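Local atomic coordinates of sp1 protein (PDB entry 6LPA), a protein that probably suppresses host gene expression and helps the virus evade innate immunity. Residues Asp13-His19 with Ile90-Asn95. Sequence-based numbering, arbitrary orientation.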
loop_
_atom_site.group_PDB
_atom_site.type_symbol
_atom_site.label_atom_id
_atom_site.label_comp_id
_atom_site.label_asym_id
_atom_site.label_seq_id
_atom_site.Cartn_x
_atom_site.Cartn_y
_atom_site.Cartn_z
ATOM N N ASP A 13 0.092 15.675 20.450
ATOM C CA ASP A 13 1.083 16.740 20.486
ATOM C C ASP A 13 0.936 17.695 19.296
ATOM O O ASP A 13 0.426 17.335 18.227
ATOM C CB ASP A 13 2.502 16.174 20.461
ATOM C CG ASP A 13 2.979 15.733 21.808
ATOM O OD1 ASP A 13 2.406 16.193 22.820
ATOM O OD2 ASP A 13 3.939 14.936 21.845
ATOM N N GLN A 14 1.433 18.923 19.495
ATOM C CA GLN A 14 1.582 19.880 18.396
ATOM C C GLN A 14 2.407 19.308 17.249
ATOM O O GLN A 14 2.091 19.524 16.071
ATOM C CB GLN A 14 2.260 21.149 18.904
ATOM C CG GLN A 14 1.338 22.275 19.141
ATOM C CD GLN A 14 0.755 22.834 17.867
ATOM O OE1 GLN A 14 0.964 22.310 16.754
ATOM N NE2 GLN A 14 -0.013 23.886 18.025
ATOM N N GLU A 15 3.500 18.627 17.575
ATOM C CA GLU A 15 4.351 17.976 16.593
ATOM C C GLU A 15 4.528 16.522 16.992
ATOM O O GLU A 15 4.610 16.199 18.181
ATOM C CB GLU A 15 5.730 18.670 16.469
ATOM C CG GLU A 15 5.829 19.610 15.271
ATOM C CD GLU A 15 7.256 19.768 14.752
ATOM O OE1 GLU A 15 7.423 20.327 13.643
ATOM O OE2 GLU A 15 8.203 19.336 15.453
ATOM N N ILE A 16 4.579 15.651 15.995
ATOM C CA ILE A 16 4.649 14.211 16.200
ATOM C C ILE A 16 5.946 13.764 15.553
ATOM O O ILE A 16 6.065 13.773 14.322
ATOM C CB ILE A 16 3.433 13.482 15.596
ATOM C CG1 ILE A 16 2.165 13.771 16.407
ATOM C CG2 ILE A 16 3.630 11.974 15.536
ATOM C CD1 ILE A 16 0.881 13.717 15.537
ATOM N N SER A 17 6.935 13.423 16.368
ATOM C CA SER A 17 8.128 12.792 15.827
ATOM C C SER A 17 7.874 11.295 15.649
ATOM O O SER A 17 7.418 10.623 16.581
ATOM C CB SER A 17 9.321 13.023 16.746
ATOM O OG SER A 17 10.398 12.227 16.301
ATOM N N ALA A 18 8.149 10.777 14.450
ATOM C CA ALA A 18 7.742 9.426 14.094
ATOM C C ALA A 18 8.707 8.866 13.059
ATOM O O ALA A 18 9.647 9.535 12.627
ATOM C CB ALA A 18 6.302 9.409 13.570
ATOM N N HIS A 19 8.460 7.626 12.656
ATOM C CA HIS A 19 9.256 7.026 11.597
ATOM C C HIS A 19 8.455 5.922 10.927
ATOM O O HIS A 19 7.543 5.349 11.531
ATOM C CB HIS A 19 10.585 6.470 12.130
ATOM C CG HIS A 19 10.433 5.382 13.141
ATOM N ND1 HIS A 19 10.469 4.043 12.807
ATOM C CD2 HIS A 19 10.254 5.429 14.481
ATOM C CE1 HIS A 19 10.307 3.313 13.897
ATOM N NE2 HIS A 19 10.183 4.130 14.929
ATOM N N ILE A 90 1.492 4.991 13.144
ATOM C CA ILE A 90 2.885 5.273 12.827
ATOM C C ILE A 90 3.710 5.132 14.094
ATOM O O ILE A 90 3.347 5.709 15.136
ATOM C CB ILE A 90 3.056 6.691 12.246
ATOM C CG1 ILE A 90 1.945 7.008 11.227
ATOM C CG2 ILE A 90 4.445 6.846 11.649
ATOM C CD1 ILE A 90 1.914 8.467 10.748
ATOM N N PRO A 91 4.839 4.428 14.043
ATOM C CA PRO A 91 5.706 4.338 15.228
ATOM C C PRO A 91 6.080 5.730 15.710
ATOM O O PRO A 91 6.605 6.554 14.952
ATOM C CB PRO A 91 6.918 3.542 14.723
ATOM C CG PRO A 91 6.370 2.710 13.589
ATOM C CD PRO A 91 5.345 3.618 12.919
ATOM N N SER A 92 5.756 6.003 16.971
ATOM C CA SER A 92 5.976 7.312 17.563
ATOM C C SER A 92 5.818 7.209 19.071
ATOM O O SER A 92 5.001 6.427 19.567
ATOM C CB SER A 92 4.989 8.350 17.007
ATOM O OG SER A 92 5.120 9.554 17.732
ATOM N N ASN A 93 6.596 8.017 19.786
ATOM C CA ASN A 93 6.472 8.173 21.229
ATOM C C ASN A 93 5.750 9.464 21.631
ATOM O O ASN A 93 5.952 9.952 22.747
ATOM C CB ASN A 93 7.862 8.115 21.873
ATOM C CG ASN A 93 8.475 6.712 21.830
ATOM O OD1 ASN A 93 7.784 5.716 22.047
ATOM N ND2 ASN A 93 9.768 6.634 21.512
ATOM N N SER A 94 4.913 10.030 20.756
ATOM C CA SER A 94 4.254 11.290 21.093
ATOM C C SER A 94 3.251 11.111 22.234
ATOM O O SER A 94 2.792 9.999 22.533
ATOM C CB SER A 94 3.522 11.860 19.883
ATOM O OG SER A 94 2.262 11.243 19.757
ATOM N N ASN A 95 2.902 12.238 22.864
ATOM C CA ASN A 95 1.805 12.262 23.822
ATOM C C ASN A 95 0.513 11.928 23.097
ATOM O O ASN A 95 0.360 12.190 21.899
ATOM C CB ASN A 95 1.686 13.630 24.507
ATOM C CG ASN A 95 2.938 14.000 25.303
ATOM O OD1 ASN A 95 3.513 13.160 25.993
ATOM N ND2 ASN A 95 3.358 15.260 25.210
#
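Asp13 grips Asn95 through both carboxylate oxygens. OD1 of Asp13 takes the amide ND2 of Asn95 at 2.7 Å on its syn lone pair, while OD2 of Asp13 receives the backbone N of Asn95 at 3.1 Å from above the carboxylate plane. The two flat groups are turned 81° apart, so they meet crosswise rather than as a coplanar pair. Midway along, Ser92 does double duty: with OG swung opposite its backbone N (chi1 172°), it donates to the carbonyl O of Ser17 at 2.8 Å and accepts from the N of Ser94, closing an ST turn. CG2 of Ile16 rests against the same hydroxyl. Farther on, His19 N bonds to Pro91 O at 3.1 Å. The chi1 of 62° turns the His19 ring to Pro91, whose CB lies over one face, toward the NE2-CE1 rim, 3.6 Å from the centroid, a CH-pi contact. Ala18 CB packs on Ile90 CG2 at 3.7 Å. Ile16 and Ala18 also bond through their backbones to Ile54, and Ile90 to Arg43. The arrangement thus ties the loop after strand 6-11, with short strand 16-17, to the 85-91/96-104 connection; all three longer strands belong to one six-stranded mixed sheet, consistent with the beta-barrel of alphacoronavirus nsp1.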